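Local coordinates for integral membrane indolylacetylinositol arabinosyltransferase EmbC (Mycolicibacterium smegmatis, PDB 7BVE), which is an integral membrane glycosyltransferase that probably polymerises arabinose into the arabinan of the mycobacterial cell wall, at residues L1019-V1025 and L1040-W1046; D774-D778 and A903-R907; V186-L190 and Y1047-Q1051. All blocks are in the same frame, centred on the assembly; numbering follows the deposited sequence.

Interaction 1 (L1019-V1025 and L1040-W1046); sequences LLRPSSV and LQRLTPW
The beta hairpin of strands 1020-1029 and 1039-1045 sets R1021 against T1044 and S1023 against R1042 as antiparallel hydrogen-bonded pairs. R1021 and T1044 trade two bonds, R1021 N to T1044 O at 2.8 Å and T1044 N to R1021 O at 2.9 Å, both nearly straight. P1022, which has no N-H, faces L1043 in a non-hydrogen-bonded pair, where a proline costs no bond to this partner strand.

The side chains sort onto two faces. On one, R1021 starts with CG wedged between the backbone N and carbonyl carbon (chi1 58°) and then runs extended, so that its aliphatic part lies across the indole of W1046. R1021 CD stands over one face of the six-membered ring, 4.0 Å from the centroid, a CH-pi contact that suits a long methylene chain with a charged tip. T1044 CG2 meets the edge of the R1021 guanidinium, 3.8 Å from R1021 NE. Farther along, R1042 bends at chi3 and reaches S1023, with a weak bond of 3.2 Å from R1042 NH2 to S1023 OG.

L1020 brings apolar branches: its CD1 lies 3.8 Å from L1043 CB, the two side chains crossing at about a right angle, while its CD2 meets the ring of P1045. On the face of P1022 and L1043, Q1041 OE1 comes 3.4 Å from P1022 CB. Backbone bonds of Q1041 to R990, in strand 989-992, and of L1043 to K988, just before it, make this a hairpin inside a mixed beta sheet of the C-terminal domain.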
# COMPACT_ATOMS: atom_id res chain seq x y z
N LEU A 1019 -6.91 17.89 31.94
CA LEU A 1019 -7.22 19.11 32.67
C LEU A 1019 -8.66 19.57 32.45
O LEU A 1019 -9.26 20.13 33.37
CB LEU A 1019 -6.25 20.21 32.24
CG LEU A 1019 -6.33 21.55 32.95
CD1 LEU A 1019 -5.99 21.38 34.39
CD2 LEU A 1019 -5.40 22.51 32.30
N LEU A 1020 -9.21 19.32 31.27
CA LEU A 1020 -10.47 19.90 30.82
C LEU A 1020 -11.42 18.80 30.38
O LEU A 1020 -10.99 17.72 29.97
CB LEU A 1020 -10.23 20.86 29.65
CG LEU A 1020 -9.31 22.05 29.89
CD1 LEU A 1020 -8.99 22.70 28.58
CD2 LEU A 1020 -9.96 23.05 30.80
N ARG A 1021 -12.71 19.08 30.45
CA ARG A 1021 -13.73 18.19 29.90
C ARG A 1021 -14.43 18.86 28.72
O ARG A 1021 -14.68 20.07 28.76
CB ARG A 1021 -14.74 17.77 30.97
CG ARG A 1021 -15.45 18.90 31.63
CD ARG A 1021 -16.43 18.44 32.67
NE ARG A 1021 -17.11 19.59 33.25
CZ ARG A 1021 -18.07 19.52 34.16
NH1 ARG A 1021 -18.48 18.33 34.59
NH2 ARG A 1021 -18.63 20.62 34.63
N PRO A 1022 -14.73 18.14 27.64
CA PRO A 1022 -15.32 18.77 26.46
C PRO A 1022 -16.85 18.73 26.49
O PRO A 1022 -17.47 18.02 27.27
CB PRO A 1022 -14.78 17.91 25.32
CG PRO A 1022 -14.64 16.58 25.92
CD PRO A 1022 -14.22 16.79 27.34
N SER A 1023 -17.44 19.52 25.60
CA SER A 1023 -18.88 19.66 25.47
C SER A 1023 -19.24 20.20 24.09
O SER A 1023 -18.80 21.29 23.74
CB SER A 1023 -19.42 20.58 26.56
OG SER A 1023 -20.80 20.81 26.41
N SER A 1024 -20.03 19.46 23.32
CA SER A 1024 -20.36 19.86 21.95
C SER A 1024 -21.35 21.01 21.92
O SER A 1024 -22.19 21.17 22.81
CB SER A 1024 -20.93 18.69 21.17
OG SER A 1024 -19.94 17.72 20.90
N VAL A 1025 -21.25 21.81 20.87
CA VAL A 1025 -22.13 22.95 20.61
C VAL A 1025 -22.76 22.73 19.24
O VAL A 1025 -22.05 22.35 18.30
CB VAL A 1025 -21.36 24.28 20.67
CG1 VAL A 1025 -22.26 25.45 20.37
CG2 VAL A 1025 -20.71 24.46 22.01
N LEU A 1040 -17.47 22.25 16.83
CA LEU A 1040 -17.01 23.16 17.87
C LEU A 1040 -17.29 22.56 19.24
O LEU A 1040 -18.30 21.88 19.43
CB LEU A 1040 -17.71 24.52 17.74
CG LEU A 1040 -17.38 25.65 18.70
CD1 LEU A 1040 -15.96 26.11 18.52
CD2 LEU A 1040 -18.33 26.79 18.52
N GLN A 1041 -16.40 22.80 20.20
CA GLN A 1041 -16.56 22.29 21.55
C GLN A 1041 -16.27 23.39 22.57
O GLN A 1041 -15.51 24.32 22.31
CB GLN A 1041 -15.63 21.11 21.82
CG GLN A 1041 -15.94 19.89 21.03
CD GLN A 1041 -15.00 18.76 21.35
OE1 GLN A 1041 -14.07 18.92 22.12
NE2 GLN A 1041 -15.24 17.61 20.74
N ARG A 1042 -16.89 23.27 23.74
CA ARG A 1042 -16.54 24.04 24.92
C ARG A 1042 -15.58 23.21 25.75
O ARG A 1042 -15.71 21.99 25.80
CB ARG A 1042 -17.76 24.40 25.77
CG ARG A 1042 -18.62 25.47 25.20
CD ARG A 1042 -19.85 25.72 26.05
NE ARG A 1042 -20.77 24.59 25.97
CZ ARG A 1042 -21.87 24.47 26.70
NH1 ARG A 1042 -22.20 25.41 27.57
NH2 ARG A 1042 -22.64 23.40 26.56
N LEU A 1043 -14.62 23.86 26.39
CA LEU A 1043 -13.70 23.17 27.29
C LEU A 1043 -13.90 23.72 28.70
O LEU A 1043 -13.70 24.91 28.93
CB LEU A 1043 -12.27 23.34 26.81
CG LEU A 1043 -11.95 22.71 25.46
CD1 LEU A 1043 -10.52 22.98 25.08
CD2 LEU A 1043 -12.22 21.24 25.44
N THR A 1044 -14.30 22.85 29.62
CA THR A 1044 -14.65 23.23 30.97
C THR A 1044 -13.68 22.60 31.95
O THR A 1044 -13.39 21.40 31.83
CB THR A 1044 -16.08 22.77 31.29
OG1 THR A 1044 -16.98 23.26 30.28
CG2 THR A 1044 -16.53 23.29 32.64
N PRO A 1045 -13.15 23.34 32.92
CA PRO A 1045 -12.24 22.74 33.88
C PRO A 1045 -12.97 21.84 34.86
O PRO A 1045 -14.15 22.04 35.16
CB PRO A 1045 -11.64 23.95 34.61
CG PRO A 1045 -11.88 25.09 33.71
CD PRO A 1045 -13.18 24.81 33.05
N TRP A 1046 -12.25 20.83 35.36
CA TRP A 1046 -12.81 20.01 36.43
C TRP A 1046 -12.88 20.78 37.74
O TRP A 1046 -13.87 20.69 38.47
CB TRP A 1046 -12.00 18.73 36.63
CG TRP A 1046 -12.03 17.76 35.53
CD1 TRP A 1046 -11.02 17.49 34.68
CD2 TRP A 1046 -13.11 16.92 35.16
NE1 TRP A 1046 -11.40 16.52 33.79
CE2 TRP A 1046 -12.68 16.15 34.07
CE3 TRP A 1046 -14.41 16.73 35.65
CZ2 TRP A 1046 -13.50 15.22 33.45
CZ3 TRP A 1046 -15.21 15.81 35.03
CH2 TRP A 1046 -14.76 15.06 33.94

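Interaction 2 (D774-D778 and A903-R907); sequences DVSAD and APAWR
D778 reaches across to A905 and W906, and its side chain can be followed outward. CB leaves the backbone toward segment 903-907, and CG, anti to the carbonyl carbon (chi1 -80°), lies 4.2 Å from W906 O and carries the carboxylate. There the group forks. OD1 approaches the methyl of A905, 3.6 Å from A905 CB, a contact suited to a small residue that presents nothing beyond CB. OD2 goes to the next residue, 3.4 Å from W906 CB and 3.2 Å from W906 O. Both atoms of that last pair are acceptors, and the pair is not a hydrogen bond. The D778 and W906 side chains cross at about a right angle, the carboxylate plane turned 65° from that of the indole.

Segment 903-907 is the end of the connection between strands 895-899 and 907-912, antiparallel neighbours in the large sheet of the C-terminal domain, whose sequence family belongs to the galactose-binding-like clan. The peptide bond before P904 is cis, which proline tolerates far better than other residues and which gives the connection a sharp bend. P904 and R907 make backbone bonds to G869 and A867, and a bound calcium ion lies about 12 Å from the P904 side chain.

At the other end of the contact, V775 turns CG1 to the P904 ring, the two side chains crossing at about a right angle; their modelled separation is too short to be trusted. Between these ends S776, small and buried, comes within 4.4 Å of W906 NE1 through its CB and also packs on W937. The broad indole of W906 reaches on to P822 and T941.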
# COMPACT_ATOMS: atom_id res chain seq x y z
N ASP A 774 -25.23 2.58 26.53
CA ASP A 774 -23.81 2.33 26.33
C ASP A 774 -23.27 3.01 25.07
O ASP A 774 -22.20 3.62 25.10
CB ASP A 774 -23.55 0.82 26.31
CG ASP A 774 -24.45 0.08 25.33
OD1 ASP A 774 -25.34 0.71 24.73
OD2 ASP A 774 -24.26 -1.15 25.18
N VAL A 775 -24.00 2.90 23.96
CA VAL A 775 -23.50 3.43 22.70
C VAL A 775 -23.81 4.92 22.58
O VAL A 775 -22.99 5.71 22.11
CB VAL A 775 -24.09 2.63 21.52
CG1 VAL A 775 -23.58 3.15 20.18
CG2 VAL A 775 -23.77 1.15 21.68
N SER A 776 -24.99 5.33 23.04
CA SER A 776 -25.42 6.72 22.96
C SER A 776 -24.68 7.54 24.02
O SER A 776 -25.07 7.57 25.18
CB SER A 776 -26.93 6.81 23.15
OG SER A 776 -27.60 6.16 22.08
N ALA A 777 -23.61 8.20 23.59
CA ALA A 777 -22.82 9.05 24.47
C ALA A 777 -22.10 10.09 23.62
O ALA A 777 -21.56 9.77 22.57
CB ALA A 777 -21.81 8.24 25.29
N ASP A 778 -22.11 11.34 24.09
CA ASP A 778 -21.51 12.47 23.40
C ASP A 778 -20.74 13.33 24.39
O ASP A 778 -20.93 13.22 25.60
CB ASP A 778 -22.58 13.34 22.71
CG ASP A 778 -23.03 12.76 21.40
OD1 ASP A 778 -22.25 12.02 20.76
OD2 ASP A 778 -24.16 13.07 20.98
N ALA A 903 -23.77 7.72 13.40
CA ALA A 903 -24.84 6.99 14.04
C ALA A 903 -24.33 5.77 14.77
O ALA A 903 -23.60 4.97 14.20
CB ALA A 903 -25.86 6.59 13.00
N PRO A 904 -24.72 5.63 16.03
CA PRO A 904 -26.07 5.98 16.41
C PRO A 904 -26.22 7.12 17.38
O PRO A 904 -27.31 7.26 17.91
CB PRO A 904 -26.49 4.75 17.12
CG PRO A 904 -25.25 4.28 17.83
CD PRO A 904 -24.08 4.80 17.06
N ALA A 905 -25.20 7.93 17.60
CA ALA A 905 -25.27 8.96 18.61
C ALA A 905 -26.12 10.14 18.41
O ALA A 905 -26.43 10.50 17.29
CB ALA A 905 -23.89 9.40 18.94
N TRP A 906 -26.51 10.78 19.50
CA TRP A 906 -27.36 11.98 19.29
C TRP A 906 -26.81 12.91 18.21
O TRP A 906 -25.64 13.14 18.17
CB TRP A 906 -27.54 12.73 20.60
CG TRP A 906 -28.26 12.01 21.68
CD1 TRP A 906 -27.71 11.29 22.69
CD2 TRP A 906 -29.68 12.00 21.93
NE1 TRP A 906 -28.67 10.83 23.53
CE2 TRP A 906 -29.89 11.24 23.08
CE3 TRP A 906 -30.78 12.55 21.28
CZ2 TRP A 906 -31.15 11.02 23.61
CZ3 TRP A 906 -32.03 12.33 21.79
CH2 TRP A 906 -32.21 11.57 22.93
N ARG A 907 -27.71 13.43 17.38
CA ARG A 907 -27.37 14.35 16.31
C ARG A 907 -28.55 15.28 16.08
O ARG A 907 -29.61 15.13 16.71
CB ARG A 907 -27.04 13.59 15.03
CG ARG A 907 -27.93 12.38 14.78
CD ARG A 907 -27.29 11.42 13.79
NE ARG A 907 -28.11 10.24 13.55
CZ ARG A 907 -28.01 9.45 12.49
NH1 ARG A 907 -28.80 8.40 12.36
NH2 ARG A 907 -27.10 9.71 11.56

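Interaction 3 (V186-L190 and Y1047-Q1051); sequences VFTDL and YPDAQ
F187 and Y1047 meet with their ring planes almost perpendicular, at 89°, and their centroids 5.4 Å apart. The approach is oblique, with F187 CD1 3.6 Å from Y1047 CD2. The neighbouring tyrosine carbon CE2 lies against the root of the phenylalanine, 3.6 Å from F187 CB, so the tyrosine runs past the F187 side chain and on along the loop. With CG anti to the carbonyl carbon (chi1 -71°), Y1047 aims its ring at segment 186-190, and CE2 then passes T188 O at 3.7 Å.

The hydroxyl ends near the carboxylate of D189, where Y1047 OH and D189 OD1 are 3.2 Å apart; carboxylate and ring planes are turned 46° from each other, and the two side chains cross at about a right angle. The main partner of this carboxylate is K97, whose NZ forms a salt bridge with D189 OD2. A tyrosine suits the site because its ring is apolar beside F187 while its tip is polar beside the acid.

A type I beta turn from Y1047 to A1050, with P1048 supplying the constrained second position, brings the chain back toward F187. There A1050 CB sits at the edge of the phenylalanine ring, 4.3 Å from F187 CE1, a small methyl beside a buried aromatic. F187 also packs on P96 and Y1047 on Q98. The contact thus joins the loop between strands 171-175 and 201-203 of the concanavalin-like domain to the turn between strands 1039-1045 and 1051-1052 of the C-terminal domain.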
# COMPACT_ATOMS: atom_id res chain seq x y z
N VAL A 186 -1.49 21.81 40.52
CA VAL A 186 -1.42 21.16 41.83
C VAL A 186 -2.79 21.31 42.48
O VAL A 186 -3.18 22.42 42.85
CB VAL A 186 -0.33 21.76 42.72
CG1 VAL A 186 -0.35 21.11 44.08
CG2 VAL A 186 1.04 21.57 42.09
N PHE A 187 -3.50 20.21 42.62
CA PHE A 187 -4.89 20.21 43.05
C PHE A 187 -5.01 19.57 44.43
O PHE A 187 -4.16 18.79 44.84
CB PHE A 187 -5.76 19.45 42.05
CG PHE A 187 -5.64 19.97 40.66
CD1 PHE A 187 -6.25 21.14 40.28
CD2 PHE A 187 -4.93 19.27 39.71
CE1 PHE A 187 -6.12 21.62 39.01
CE2 PHE A 187 -4.81 19.74 38.44
CZ PHE A 187 -5.41 20.91 38.09
N THR A 188 -6.07 19.92 45.14
CA THR A 188 -6.27 19.43 46.50
C THR A 188 -7.76 19.44 46.81
O THR A 188 -8.58 19.90 46.02
CB THR A 188 -5.50 20.28 47.51
OG1 THR A 188 -5.66 19.71 48.81
CG2 THR A 188 -6.04 21.67 47.52
N ASP A 189 -8.11 18.91 47.99
CA ASP A 189 -9.49 18.91 48.46
C ASP A 189 -9.65 19.50 49.86
O ASP A 189 -10.63 19.19 50.53
CB ASP A 189 -10.10 17.50 48.47
CG ASP A 189 -10.44 17.00 47.09
OD1 ASP A 189 -10.58 17.83 46.18
OD2 ASP A 189 -10.62 15.78 46.93
N LEU A 190 -8.71 20.32 50.31
CA LEU A 190 -8.86 20.97 51.61
C LEU A 190 -9.13 22.45 51.41
O LEU A 190 -9.07 22.98 50.30
CB LEU A 190 -7.61 20.75 52.45
CG LEU A 190 -7.25 19.30 52.75
CD1 LEU A 190 -6.00 19.24 53.58
CD2 LEU A 190 -8.39 18.62 53.46
N TYR A 1047 -11.83 21.53 38.07
CA TYR A 1047 -11.88 22.37 39.26
C TYR A 1047 -12.02 23.82 38.83
O TYR A 1047 -11.04 24.42 38.35
CB TYR A 1047 -10.65 22.19 40.15
CG TYR A 1047 -10.52 20.88 40.89
CD1 TYR A 1047 -11.49 19.89 40.81
CD2 TYR A 1047 -9.47 20.66 41.74
CE1 TYR A 1047 -11.36 18.70 41.51
CE2 TYR A 1047 -9.34 19.50 42.44
CZ TYR A 1047 -10.28 18.52 42.33
OH TYR A 1047 -10.11 17.37 43.05
N PRO A 1048 -13.19 24.45 38.97
CA PRO A 1048 -13.36 25.83 38.51
C PRO A 1048 -12.67 26.87 39.37
O PRO A 1048 -12.43 27.98 38.89
CB PRO A 1048 -14.88 26.02 38.53
CG PRO A 1048 -15.44 24.63 38.51
CD PRO A 1048 -14.48 23.82 39.30
N ASP A 1049 -12.33 26.55 40.62
CA ASP A 1049 -11.68 27.47 41.53
C ASP A 1049 -10.15 27.39 41.48
O ASP A 1049 -9.48 27.70 42.47
CB ASP A 1049 -12.17 27.22 42.96
CG ASP A 1049 -12.00 25.77 43.39
OD1 ASP A 1049 -11.66 24.92 42.54
OD2 ASP A 1049 -12.21 25.47 44.58
N ALA A 1050 -9.59 26.98 40.35
CA ALA A 1050 -8.15 26.81 40.20
C ALA A 1050 -7.61 28.02 39.43
O ALA A 1050 -7.77 28.11 38.22
CB ALA A 1050 -7.84 25.51 39.48
N GLN A 1051 -6.96 28.92 40.15
CA GLN A 1051 -6.34 30.08 39.53
C GLN A 1051 -5.08 29.66 38.78
O GLN A 1051 -4.58 28.55 38.97
CB GLN A 1051 -5.99 31.11 40.61
CG GLN A 1051 -7.19 31.63 41.37
CD GLN A 1051 -8.14 32.41 40.50
OE1 GLN A 1051 -7.71 33.19 39.64
NE2 GLN A 1051 -9.43 32.21 40.69

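How the interactions relate
From the N terminus, V186-L190 comes first and pairs with Y1047-Q1051 near the C terminus, so interaction 3 closes a loop of 856 residues, taking in the predicted membrane helices from residue 217 onward and most of the C-terminal domain, and ties the concanavalin-like domain to the latter. Within it, D774-D778 opens interaction 2, which A903-R907 closes across 124 residues; interaction 1 then follows in series as a short hairpin. Both are nested in interaction 3, and none cross. Interaction 1 runs directly into interaction 3, touching it where L1019 CD1 packs 3.8 Å from F187 CZ. Interaction 2 links loops associated with the large sheet, its centre about 18 Å from that of interaction 1, without touching it.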